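Local coordinates for protein putative peptidase (Bacteroides fragilis, PDB 5DYN) that probably acts as a cysteine protease of the clostripain family, this chain being its C-terminal piece, and is linked to activation of the B. fragilis toxin, at residues A37-Y42 against T225-T230; I215-M218 against L223-S226; L25-F30 against L80-C85; V145-R150 against Y156-D161. One frame throughout, in Å; residues are numbered along the deposited sequence.

Contact 1 of 4, residues A37-Y42 against T225-T230; sequences AVEVAY and TSYQQT. Unlike the reference sequence in segment 225-230: Thr225 (reference Ala). With NA (sodium ion), chain G.
Glu39 and Tyr227 meet through their polar ends. Glu39 OE2 lies 2.7 Å from Tyr227 OH and comes to the edge of the ring, near its plane. The carboxylate is not coplanar with the ring: the two planes stand 74° apart. The acid chain bends at chi2 (90°), which brings its CG within 3.6 Å of Tyr227 CE1. The tyrosine reaches across with CG anti to the backbone N (chi1 -167°), and its hydroxyl meets both the acid and a metal, roughly at right angles. That metal is a sodium ion, 2.8 Å from Tyr227 OH. Thr213, Trp232 and Trp238 complete its site.

Further out, Glu39 OE2 accepts a hydrogen bond from the backbone N of Tyr214. The ring of Tyr227 also meets Trp122 of another chain of the peptidase, edge-to-face. Behind the tyrosine the chain makes a type I turn from Tyr227 to Thr230. Thr230 OG1 donates to Tyr227 O at 2.8 Å, in the carbonyl plane, and Thr230 is the N-cap of the helix 231-236. The contact thus ties the start of helix 38-43 to the junction between helices 221-227 and 231-236.

Glu39 and Tyr227 are both buried. The tyrosine hydroxyl is approached by a sodium ion and by an acid oxygen, so it is probably polarised. The Tyr214 N-H would help to steady the acid oxygen.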
loop_
_atom_site.group_PDB
_atom_site.type_symbol
_atom_site.label_atom_id
_atom_site.label_comp_id
_atom_site.label_asym_id
_atom_site.label_seq_id
_atom_site.Cartn_x
_atom_site.Cartn_y
_atom_site.Cartn_z
ATOM N N ALA B 37 -2.356 0.323 5.845
ATOM C CA ALA B 37 -3.043 0.895 6.993
ATOM C C ALA B 37 -4.511 0.496 6.979
ATOM O O ALA B 37 -5.114 0.366 5.913
ATOM C CB ALA B 37 -2.903 2.408 6.996
ATOM N N VAL B 38 -5.084 0.307 8.163
ATOM C CA VAL B 38 -6.482 -0.087 8.274
ATOM C C VAL B 38 -7.389 0.970 7.634
ATOM O O VAL B 38 -8.422 0.644 7.056
ATOM C CB VAL B 38 -6.885 -0.329 9.756
ATOM C CG1 VAL B 38 -6.694 0.929 10.596
ATOM C CG2 VAL B 38 -8.314 -0.840 9.854
ATOM N N GLU B 39 -6.973 2.231 7.704
ATOM C CA GLU B 39 -7.761 3.331 7.165
ATOM C C GLU B 39 -7.742 3.344 5.641
ATOM O O GLU B 39 -8.713 3.746 5.000
ATOM C CB GLU B 39 -7.253 4.666 7.705
ATOM C CG GLU B 39 -7.312 4.781 9.223
ATOM C CD GLU B 39 -6.043 4.288 9.908
ATOM O OE1 GLU B 39 -5.197 3.650 9.242
ATOM O OE2 GLU B 39 -5.893 4.542 11.121
ATOM N N VAL B 40 -6.630 2.912 5.061
ATOM C CA VAL B 40 -6.528 2.816 3.611
ATOM C C VAL B 40 -7.252 1.565 3.128
ATOM O O VAL B 40 -7.976 1.598 2.132
ATOM C CB VAL B 40 -5.062 2.789 3.150
ATOM C CG1 VAL B 40 -4.978 2.665 1.635
ATOM C CG2 VAL B 40 -4.341 4.042 3.632
ATOM N N ALA B 41 -7.057 0.468 3.853
ATOM C CA ALA B 41 -7.738 -0.785 3.554
ATOM C C ALA B 41 -9.249 -0.604 3.571
ATOM O O ALA B 41 -9.945 -1.067 2.667
ATOM C CB ALA B 41 -7.325 -1.862 4.543
ATOM N N TYR B 42 -9.760 0.077 4.591
ATOM C CA TYR B 42 -11.199 0.276 4.697
ATOM C C TYR B 42 -11.702 1.214 3.608
ATOM O O TYR B 42 -12.741 0.964 3.004
ATOM C CB TYR B 42 -11.593 0.820 6.074
ATOM C CG TYR B 42 -13.095 0.901 6.258
ATOM C CD1 TYR B 42 -13.819 -0.197 6.704
ATOM C CD2 TYR B 42 -13.791 2.067 5.964
ATOM C CE1 TYR B 42 -15.194 -0.132 6.861
ATOM C CE2 TYR B 42 -15.163 2.140 6.115
ATOM C CZ TYR B 42 -15.861 1.038 6.563
ATOM O OH TYR B 42 -17.229 1.109 6.716
ATOM N N THR B 225 -7.952 16.102 14.260
ATOM C CA THR B 225 -9.095 16.647 13.543
ATOM C C THR B 225 -9.182 16.043 12.146
ATOM O O THR B 225 -10.255 15.636 11.704
ATOM C CB THR B 225 -9.010 18.186 13.440
ATOM O OG1 THR B 225 -9.072 18.761 14.751
ATOM C CG2 THR B 225 -10.156 18.733 12.606
ATOM N N SER B 226 -8.043 15.980 11.460
ATOM C CA SER B 226 -7.977 15.402 10.119
ATOM C C SER B 226 -8.427 13.945 10.099
ATOM O O SER B 226 -9.022 13.486 9.130
ATOM C CB SER B 226 -6.557 15.500 9.563
ATOM O OG SER B 226 -6.127 16.845 9.482
ATOM N N TYR B 227 -8.135 13.224 11.177
ATOM C CA TYR B 227 -8.479 11.811 11.270
ATOM C C TYR B 227 -9.990 11.610 11.304
ATOM O O TYR B 227 -10.489 10.539 10.959
ATOM C CB TYR B 227 -7.834 11.188 12.510
ATOM C CG TYR B 227 -7.869 9.676 12.537
ATOM C CD1 TYR B 227 -7.272 8.933 11.529
ATOM C CD2 TYR B 227 -8.484 8.992 13.579
ATOM C CE1 TYR B 227 -7.294 7.555 11.549
ATOM C CE2 TYR B 227 -8.509 7.608 13.608
ATOM C CZ TYR B 227 -7.911 6.895 12.587
ATOM O OH TYR B 227 -7.923 5.518 12.601
ATOM N N GLN B 228 -10.720 12.644 11.709
ATOM C CA GLN B 228 -12.177 12.578 11.731
ATOM C C GLN B 228 -12.766 12.591 10.321
ATOM O O GLN B 228 -13.974 12.437 10.144
ATOM C CB GLN B 228 -12.755 13.736 12.543
ATOM C CG GLN B 228 -12.212 13.823 13.954
ATOM C CD GLN B 228 -12.896 14.903 14.768
ATOM O OE1 GLN B 228 -12.345 15.983 14.975
ATOM N NE2 GLN B 228 -14.104 14.613 15.238
ATOM N N GLN B 229 -11.906 12.770 9.321
ATOM C CA GLN B 229 -12.339 12.797 7.930
ATOM C C GLN B 229 -12.266 11.416 7.291
ATOM O O GLN B 229 -12.900 11.168 6.267
ATOM C CB GLN B 229 -11.494 13.786 7.126
ATOM C CG GLN B 229 -11.449 15.178 7.725
ATOM C CD GLN B 229 -10.548 16.118 6.951
ATOM O OE1 GLN B 229 -9.949 15.735 5.946
ATOM N NE2 GLN B 229 -10.447 17.359 7.416
ATOM N N THR B 230 -11.491 10.519 7.891
ATOM C CA THR B 230 -11.379 9.164 7.364
ATOM C C THR B 230 -12.687 8.413 7.584
ATOM O O THR B 230 -13.396 8.660 8.560
ATOM C CB THR B 230 -10.215 8.385 8.014
ATOM O OG1 THR B 230 -10.490 8.165 9.401
ATOM C CG2 THR B 230 -8.922 9.158 7.885
HETATM NA NA NA G . -8.070 3.199 14.093
#

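Contact 2 of 4, residues I215-M218 against L223-S226; sequences IPRM and LNTS. Unlike the reference sequence in segment 223-226: Thr225 (reference Ala).
Asn224 OD1 is approached by two donors. One is the backbone N of Arg217, in a weak bond of 3.4 Å. The other is the hydroxyl of Tyr214, just before the loop segment. The same amide also gives a proton: Asn224 ND2 donates to Arg217 O at 2.8 Å, nearly straight at 170°. Both the N-H and the C=O of Arg217 are therefore met by one side chain. The acceptor lies in the amide plane, but the donor stands above the plane of the Arg217 carbonyl. CG of Asn224 is anti to its own carbonyl carbon (chi1 -57°), which turns the amide toward the loop. Its OD1 also lies 3.5 Å from Pro216 CA.

The arginine side chain folds back on its own loop. Arg217 NH2 donates to Ile215 O at 2.6 Å and Arg217 NE to the same oxygen at 2.9 Å, a side-on grip by two nitrogens, with the oxygen in the guanidinium plane. Its NH1 bonds Gln155 O.

Segment 215-218 leaves strand 212-213 and leads into helix 221-227, so the asparagine fastens the helix to the loop that enters it. Pro216 packs on Trp238 and Trp243. Leu223 touches Trp122 of another chain of the peptidase. Ile215 and Arg217 lie against Tyr158 of strand 158-159.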
loop_
_atom_site.group_PDB
_atom_site.type_symbol
_atom_site.label_atom_id
_atom_site.label_comp_id
_atom_site.label_asym_id
_atom_site.label_seq_id
_atom_site.Cartn_x
_atom_site.Cartn_y
_atom_site.Cartn_z
ATOM N N ILE B 215 -3.124 6.748 16.032
ATOM C CA ILE B 215 -3.449 6.942 17.437
ATOM C C ILE B 215 -3.378 8.429 17.752
ATOM O O ILE B 215 -2.363 9.072 17.480
ATOM C CB ILE B 215 -2.498 6.164 18.374
ATOM C CG1 ILE B 215 -2.517 4.668 18.050
ATOM C CG2 ILE B 215 -2.882 6.391 19.826
ATOM C CD1 ILE B 215 -1.563 3.852 18.884
ATOM N N PRO B 216 -4.468 8.984 18.304
ATOM C CA PRO B 216 -4.523 10.396 18.693
ATOM C C PRO B 216 -3.433 10.766 19.699
ATOM O O PRO B 216 -2.987 9.925 20.481
ATOM C CB PRO B 216 -5.915 10.533 19.315
ATOM C CG PRO B 216 -6.717 9.465 18.663
ATOM C CD PRO B 216 -5.766 8.315 18.489
ATOM N N ARG B 217 -3.015 12.026 19.670
ATOM C CA ARG B 217 -1.936 12.508 20.518
ATOM C C ARG B 217 -2.156 13.985 20.813
ATOM O O ARG B 217 -2.616 14.733 19.950
ATOM C CB ARG B 217 -0.584 12.288 19.838
ATOM C CG ARG B 217 -0.453 13.069 18.539
ATOM C CD ARG B 217 0.363 12.330 17.513
ATOM N NE ARG B 217 -0.170 11.001 17.245
ATOM C CZ ARG B 217 0.496 10.069 16.574
ATOM N NH1 ARG B 217 1.708 10.337 16.111
ATOM N NH2 ARG B 217 -0.043 8.876 16.369
ATOM N N MET B 218 -1.834 14.397 22.034
ATOM C CA MET B 218 -2.031 15.778 22.464
ATOM C C MET B 218 -1.259 16.767 21.592
ATOM O O MET B 218 -1.695 17.898 21.387
ATOM C CB MET B 218 -1.609 15.943 23.927
ATOM C CG MET B 218 -2.516 15.247 24.928
ATOM S SD MET B 218 -4.191 15.911 24.925
ATOM C CE MET B 218 -4.968 14.873 26.161
ATOM N N LEU B 223 -4.058 17.101 13.418
ATOM C CA LEU B 223 -4.050 15.775 12.805
ATOM C C LEU B 223 -5.150 14.891 13.394
ATOM O O LEU B 223 -5.711 14.043 12.699
ATOM C CB LEU B 223 -2.683 15.106 12.978
ATOM C CG LEU B 223 -2.429 13.832 12.167
ATOM C CD1 LEU B 223 -2.568 14.093 10.674
ATOM C CD2 LEU B 223 -1.055 13.266 12.480
ATOM N N ASN B 224 -5.450 15.089 14.677
ATOM C CA ASN B 224 -6.579 14.414 15.309
ATOM C C ASN B 224 -7.885 14.829 14.640
ATOM O O ASN B 224 -8.801 14.021 14.474
ATOM C CB ASN B 224 -6.636 14.723 16.806
ATOM C CG ASN B 224 -5.354 14.356 17.531
ATOM O OD1 ASN B 224 -4.615 13.469 17.103
ATOM N ND2 ASN B 224 -5.085 15.040 18.637
ATOM N N THR B 225 -7.952 16.102 14.260
ATOM C CA THR B 225 -9.095 16.647 13.543
ATOM C C THR B 225 -9.182 16.043 12.146
ATOM O O THR B 225 -10.255 15.636 11.704
ATOM C CB THR B 225 -9.010 18.186 13.440
ATOM O OG1 THR B 225 -9.072 18.761 14.751
ATOM C CG2 THR B 225 -10.156 18.733 12.606
ATOM N N SER B 226 -8.043 15.980 11.460
ATOM C CA SER B 226 -7.977 15.402 10.119
ATOM C C SER B 226 -8.427 13.945 10.099
ATOM O O SER B 226 -9.022 13.486 9.130
ATOM C CB SER B 226 -6.557 15.500 9.563
ATOM O OG SER B 226 -6.127 16.845 9.482
#

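Contact 3 of 4, residues L25-F30 against L80-C85; sequences LDFLFF and LKIASC
Within 80-85, Ile82 is the residue that touches Phe27 and Phe29 of the strand. Just ahead of it, Leu80 turns to other company and packs on Val186 and Tyr187 of strand 185-196. Lys81 rests its side chain on Ala71 of helix 65-72 and on Ser74.

Ile82 follows, and its side chain leaves the helix toward the strand. It offers one branch to each ring. CG1 stands anti to the carbonyl carbon (chi1 -69°) and carries CD1 out over Phe27. Ile82 CD1 sits 3.6 Å from the centroid of the Phe27 ring, only 5° off the normal. The shorter branch, Ile82 CG2, lies 4.0 Å from the centroid of the Phe29 ring, 8° off the normal. Both are CH-pi contacts over a ring face. The two phenylalanines alternate with Leu28, so they point from the same side of the strand toward the helix. This is a helix laid on one face of the mixed sheet, in keeping with the alpha/beta fold of clan CD peptidases. Ile52 of the next strand, 50-53, touches Ile82 and both rings. Strand 25-31 is outermost within this chain, but residues 28-30 pair in parallel with a strand of another chain of the peptidase, and the sheet runs on across the interface.

Ala83 and Ser84 then pack on Tyr187. Cys85, about one turn after Ile82, lies against Thr67 and Ala71 of helix 65-72.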
loop_
_atom_site.group_PDB
_atom_site.type_symbol
_atom_site.label_atom_id
_atom_site.label_comp_id
_atom_site.label_asym_id
_atom_site.label_seq_id
_atom_site.Cartn_x
_atom_site.Cartn_y
_atom_site.Cartn_z
ATOM N N LEU B 25 -10.830 -5.185 -8.760
ATOM C CA LEU B 25 -9.463 -5.674 -8.846
ATOM C C LEU B 25 -9.235 -6.893 -7.965
ATOM O O LEU B 25 -9.808 -7.003 -6.884
ATOM C CB LEU B 25 -8.491 -4.557 -8.465
ATOM C CG LEU B 25 -8.666 -3.260 -9.258
ATOM C CD1 LEU B 25 -7.800 -2.153 -8.685
ATOM C CD2 LEU B 25 -8.339 -3.488 -10.727
ATOM N N ASP B 26 -8.404 -7.818 -8.432
ATOM C CA ASP B 26 -8.010 -8.950 -7.604
ATOM C C ASP B 26 -7.140 -8.453 -6.456
ATOM O O ASP B 26 -7.288 -8.886 -5.311
ATOM C CB ASP B 26 -7.261 -10.001 -8.428
ATOM C CG ASP B 26 -6.634 -11.085 -7.563
ATOM O OD1 ASP B 26 -7.228 -11.444 -6.524
ATOM O OD2 ASP B 26 -5.544 -11.580 -7.922
ATOM N N PHE B 27 -6.236 -7.532 -6.772
ATOM C CA PHE B 27 -5.318 -6.994 -5.782
ATOM C C PHE B 27 -5.047 -5.514 -6.016
ATOM O O PHE B 27 -5.060 -5.041 -7.153
ATOM C CB PHE B 27 -3.999 -7.776 -5.793
ATOM C CG PHE B 27 -3.328 -7.828 -7.143
ATOM C CD1 PHE B 27 -2.514 -6.790 -7.574
ATOM C CD2 PHE B 27 -3.498 -8.926 -7.973
ATOM C CE1 PHE B 27 -1.896 -6.838 -8.812
ATOM C CE2 PHE B 27 -2.882 -8.981 -9.212
ATOM C CZ PHE B 27 -2.080 -7.937 -9.631
ATOM N N LEU B 28 -4.814 -4.787 -4.928
ATOM C CA LEU B 28 -4.309 -3.423 -5.008
ATOM C C LEU B 28 -2.910 -3.390 -4.406
ATOM O O LEU B 28 -2.747 -3.280 -3.192
ATOM C CB LEU B 28 -5.231 -2.438 -4.286
ATOM C CG LEU B 28 -6.477 -1.956 -5.037
ATOM C CD1 LEU B 28 -7.541 -3.039 -5.090
ATOM C CD2 LEU B 28 -7.030 -0.687 -4.403
ATOM N N PHE B 29 -1.902 -3.505 -5.263
ATOM C CA PHE B 29 -0.520 -3.552 -4.806
ATOM C C PHE B 29 0.065 -2.145 -4.721
ATOM O O PHE B 29 0.289 -1.490 -5.739
ATOM C CB PHE B 29 0.323 -4.432 -5.739
ATOM C CG PHE B 29 1.782 -4.498 -5.371
ATOM C CD1 PHE B 29 2.192 -4.385 -4.050
ATOM C CD2 PHE B 29 2.746 -4.663 -6.353
ATOM C CE1 PHE B 29 3.531 -4.438 -3.718
ATOM C CE2 PHE B 29 4.086 -4.718 -6.026
ATOM C CZ PHE B 29 4.480 -4.606 -4.706
ATOM N N PHE B 30 0.307 -1.688 -3.495
ATOM C CA PHE B 30 0.951 -0.400 -3.265
ATOM C C PHE B 30 2.446 -0.564 -3.024
ATOM O O PHE B 30 2.883 -0.777 -1.892
ATOM C CB PHE B 30 0.317 0.322 -2.075
ATOM C CG PHE B 30 -0.966 1.026 -2.404
ATOM C CD1 PHE B 30 -2.161 0.331 -2.453
ATOM C CD2 PHE B 30 -0.977 2.387 -2.658
ATOM C CE1 PHE B 30 -3.342 0.978 -2.755
ATOM C CE2 PHE B 30 -2.156 3.040 -2.962
ATOM C CZ PHE B 30 -3.340 2.333 -3.011
ATOM N N LEU B 80 -0.982 -13.312 -2.746
ATOM C CA LEU B 80 -0.048 -13.994 -1.854
ATOM C C LEU B 80 1.305 -14.183 -2.527
ATOM O O LEU B 80 2.353 -14.012 -1.902
ATOM C CB LEU B 80 -0.609 -15.347 -1.418
ATOM C CG LEU B 80 -1.753 -15.328 -0.404
ATOM C CD1 LEU B 80 -2.263 -16.737 -0.160
ATOM C CD2 LEU B 80 -1.300 -14.687 0.899
ATOM N N LYS B 81 1.277 -14.537 -3.807
ATOM C CA LYS B 81 2.502 -14.780 -4.549
ATOM C C LYS B 81 3.277 -13.482 -4.768
ATOM O O LYS B 81 4.506 -13.482 -4.728
ATOM C CB LYS B 81 2.189 -15.464 -5.877
ATOM C CG LYS B 81 1.777 -16.922 -5.715
ATOM C CD LYS B 81 1.108 -17.455 -6.965
ATOM C CE LYS B 81 0.802 -18.938 -6.846
ATOM N NZ LYS B 81 2.048 -19.752 -6.756
ATOM N N ILE B 82 2.560 -12.381 -4.980
ATOM C CA ILE B 82 3.186 -11.062 -5.066
ATOM C C ILE B 82 3.941 -10.737 -3.779
ATOM O O ILE B 82 5.106 -10.336 -3.809
ATOM C CB ILE B 82 2.150 -9.948 -5.331
ATOM C CG1 ILE B 82 1.566 -10.072 -6.739
ATOM C CG2 ILE B 82 2.786 -8.573 -5.159
ATOM C CD1 ILE B 82 0.342 -9.209 -6.966
ATOM N N ALA B 83 3.268 -10.924 -2.648
ATOM C CA ALA B 83 3.853 -10.635 -1.346
ATOM C C ALA B 83 5.053 -11.526 -1.043
ATOM O O ALA B 83 6.107 -11.037 -0.631
ATOM C CB ALA B 83 2.810 -10.781 -0.258
ATOM N N SER B 84 4.888 -12.831 -1.242
ATOM C CA SER B 84 5.956 -13.785 -0.951
ATOM C C SER B 84 7.175 -13.545 -1.840
ATOM O O SER B 84 8.308 -13.656 -1.378
ATOM C CB SER B 84 5.456 -15.223 -1.112
ATOM O OG SER B 84 4.959 -15.449 -2.420
ATOM N N CYS B 85 6.939 -13.209 -3.106
ATOM C CA CYS B 85 8.030 -12.861 -4.020
ATOM C C CYS B 85 8.793 -11.644 -3.519
ATOM O O CYS B 85 10.020 -11.660 -3.439
ATOM C CB CYS B 85 7.501 -12.589 -5.430
ATOM S SG CYS B 85 7.099 -14.064 -6.378
#

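Contact 4 of 4, residues V145-R150 against Y156-D161; sequences VMCYDR and YYYDLD
The sulfur of Cys147 lies over the face of the Tyr158 ring, 3.8 Å from Cys147 SG to the ring centroid and offset toward the rim. Cys147 CB adds an apolar touch of 3.5 Å to Tyr158 CE2. At the edge of the same ring, in its plane, is Val145 O.

The backbones here run roughly antiparallel and join in a single beta bridge, Cys147 with Tyr158. Asp159 N donates to Met146 O at 2.9 Å. Tyr148 N donates to Tyr157 O at 2.8 Å, and Asp149 N makes a weak bond to that oxygen. Asp149 turns its carboxylate toward the start of segment 156-161 with CG anti to the backbone N (chi1 -165°). Its OD2 receives Tyr156 N at 2.7 Å, from above the carboxylate plane, and forms a salt bridge with Arg151.

At the other end, Tyr148 OH donates to Asp159 OD1 at 2.6 Å, on the anti side of the carboxylate, and accepts from Gly210 N. Ring and carboxylate planes are 67° apart. Lys209 N bonds the same carboxylate oxygen, while Asp159 OD2 caps Arg162 N at the start of helix 160-167. Tyr157 bonds Glu120 of another chain of the peptidase through its hydroxyl.

Two buried aspartates thus flank the bridge, each receiving more than one donor. Such surroundings would probably keep both carboxylates ionised, and Asp159 ties the loop to the helix start.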
loop_
_atom_site.group_PDB
_atom_site.type_symbol
_atom_site.label_atom_id
_atom_site.label_comp_id
_atom_site.label_asym_id
_atom_site.label_seq_id
_atom_site.Cartn_x
_atom_site.Cartn_y
_atom_site.Cartn_z
ATOM N N VAL B 145 3.895 -1.445 22.013
ATOM C CA VAL B 145 3.095 -1.372 20.795
ATOM C C VAL B 145 3.975 -0.937 19.634
ATOM O O VAL B 145 4.417 0.212 19.585
ATOM C CB VAL B 145 1.914 -0.392 20.930
ATOM C CG1 VAL B 145 1.112 -0.354 19.635
ATOM C CG2 VAL B 145 1.027 -0.777 22.103
ATOM N N MET B 146 4.232 -1.861 18.712
ATOM C CA MET B 146 5.107 -1.604 17.571
ATOM C C MET B 146 4.715 -0.334 16.840
ATOM O O MET B 146 3.552 -0.144 16.482
ATOM C CB MET B 146 5.086 -2.778 16.589
ATOM C CG MET B 146 5.895 -2.527 15.319
ATOM S SD MET B 146 7.658 -2.315 15.657
ATOM C CE MET B 146 8.268 -1.823 14.044
ATOM N N CYS B 147 5.694 0.540 16.641
ATOM C CA CYS B 147 5.492 1.752 15.865
ATOM C C CYS B 147 6.186 1.605 14.521
ATOM O O CYS B 147 7.409 1.468 14.464
ATOM C CB CYS B 147 6.025 2.972 16.612
ATOM S SG CYS B 147 5.675 4.546 15.805
ATOM N N TYR B 148 5.404 1.623 13.445
ATOM C CA TYR B 148 5.949 1.483 12.096
ATOM C C TYR B 148 6.562 2.788 11.593
ATOM O O TYR B 148 7.236 2.807 10.564
ATOM C CB TYR B 148 4.865 1.020 11.120
ATOM C CG TYR B 148 4.263 -0.330 11.434
ATOM C CD1 TYR B 148 5.030 -1.492 11.369
ATOM C CD2 TYR B 148 2.922 -0.447 11.777
ATOM C CE1 TYR B 148 4.478 -2.729 11.652
ATOM C CE2 TYR B 148 2.359 -1.679 12.057
ATOM C CZ TYR B 148 3.141 -2.817 11.994
ATOM O OH TYR B 148 2.577 -4.041 12.272
ATOM N N ASP B 149 6.312 3.875 12.319
ATOM C CA ASP B 149 6.794 5.194 11.926
ATOM C C ASP B 149 8.012 5.587 12.755
ATOM O O ASP B 149 7.902 5.896 13.939
ATOM C CB ASP B 149 5.680 6.232 12.074
ATOM C CG ASP B 149 5.991 7.540 11.361
ATOM O OD1 ASP B 149 7.183 7.829 11.109
ATOM O OD2 ASP B 149 5.035 8.285 11.052
ATOM N N ARG B 150 9.173 5.588 12.111
ATOM C CA ARG B 150 10.437 5.793 12.805
ATOM C C ARG B 150 10.841 7.263 12.859
ATOM O O ARG B 150 11.905 7.605 13.373
ATOM C CB ARG B 150 11.528 4.964 12.131
ATOM C CG ARG B 150 11.312 3.472 12.295
ATOM C CD ARG B 150 11.614 3.072 13.724
ATOM N NE ARG B 150 10.564 2.253 14.317
ATOM C CZ ARG B 150 10.640 1.723 15.535
ATOM N NH1 ARG B 150 11.718 1.927 16.280
ATOM N NH2 ARG B 150 9.641 0.989 16.008
ATOM N N TYR B 156 3.255 8.350 13.055
ATOM C CA TYR B 156 1.874 8.245 12.593
ATOM C C TYR B 156 1.265 6.861 12.758
ATOM O O TYR B 156 0.089 6.731 13.085
ATOM C CB TYR B 156 1.779 8.632 11.116
ATOM C CG TYR B 156 2.083 10.078 10.805
ATOM C CD1 TYR B 156 1.996 11.059 11.785
ATOM C CD2 TYR B 156 2.444 10.462 9.519
ATOM C CE1 TYR B 156 2.269 12.386 11.491
ATOM C CE2 TYR B 156 2.719 11.781 9.215
ATOM C CZ TYR B 156 2.630 12.739 10.202
ATOM O OH TYR B 156 2.906 14.050 9.891
ATOM N N TYR B 157 2.062 5.827 12.514
ATOM C CA TYR B 157 1.514 4.489 12.330
ATOM C C TYR B 157 1.947 3.500 13.406
ATOM O O TYR B 157 3.136 3.239 13.585
ATOM C CB TYR B 157 1.913 3.958 10.951
ATOM C CG TYR B 157 1.824 5.002 9.864
ATOM C CD1 TYR B 157 0.599 5.352 9.307
ATOM C CD2 TYR B 157 2.964 5.650 9.401
ATOM C CE1 TYR B 157 0.512 6.315 8.317
ATOM C CE2 TYR B 157 2.886 6.614 8.414
ATOM C CZ TYR B 157 1.658 6.941 7.875
ATOM O OH TYR B 157 1.576 7.897 6.891
ATOM N N TYR B 158 0.966 2.949 14.114
ATOM C CA TYR B 158 1.211 1.906 15.102
ATOM C C TYR B 158 0.491 0.626 14.708
ATOM O O TYR B 158 -0.475 0.659 13.949
ATOM C CB TYR B 158 0.748 2.348 16.487
ATOM C CG TYR B 158 1.587 3.435 17.108
ATOM C CD1 TYR B 158 1.346 4.772 16.823
ATOM C CD2 TYR B 158 2.614 3.127 17.992
ATOM C CE1 TYR B 158 2.109 5.774 17.398
ATOM C CE2 TYR B 158 3.380 4.119 18.573
ATOM C CZ TYR B 158 3.124 5.440 18.271
ATOM O OH TYR B 158 3.884 6.432 18.845
ATOM N N ASP B 159 0.957 -0.502 15.228
ATOM C CA ASP B 159 0.309 -1.774 14.943
ATOM C C ASP B 159 -1.070 -1.834 15.596
ATOM O O ASP B 159 -1.200 -1.666 16.806
ATOM C CB ASP B 159 1.175 -2.937 15.419
ATOM C CG ASP B 159 0.579 -4.280 15.068
ATOM O OD1 ASP B 159 0.698 -4.693 13.894
ATOM O OD2 ASP B 159 -0.013 -4.919 15.963
ATOM N N LEU B 160 -2.097 -2.067 14.782
ATOM C CA LEU B 160 -3.477 -2.074 15.257
ATOM C C LEU B 160 -3.729 -3.154 16.302
ATOM O O LEU B 160 -4.325 -2.890 17.348
ATOM C CB LEU B 160 -4.441 -2.255 14.081
ATOM C CG LEU B 160 -5.919 -2.438 14.436
ATOM C CD1 LEU B 160 -6.473 -1.185 15.089
ATOM C CD2 LEU B 160 -6.728 -2.810 13.203
ATOM N N ASP B 161 -3.270 -4.366 16.016
ATOM C CA ASP B 161 -3.495 -5.492 16.912
ATOM C C ASP B 161 -2.866 -5.279 18.286
ATOM O O ASP B 161 -3.498 -5.539 19.310
ATOM C CB ASP B 161 -2.958 -6.781 16.292
ATOM C CG ASP B 161 -2.978 -7.942 17.264
ATOM O OD1 ASP B 161 -4.047 -8.574 17.409
ATOM O OD2 ASP B 161 -1.927 -8.221 17.884
#

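Contacts 1, 2 and 4 gather in one part of the chain, while contact 3 lies apart at the mixed sheet. Contacts 1 and 2 share helix 221-227, with centres 11 Å apart. Contact 4 is about 15 Å from the centre of each. It touches contact 2 where Ile215 meets Tyr158 and Leu223 meets Tyr156, and contact 1 where Val38 meets Leu160. Contact 3 is about 22 Å from contacts 1 and 4 and 31 Å from contact 2, centre to centre. Strand 25-31 leads into helix 38-43, so contacts 3 and 1 interleave along the sequence. Contact 4 falls between the two segments of contact 1, and contact 2 follows. Contact 1 links early and late helices.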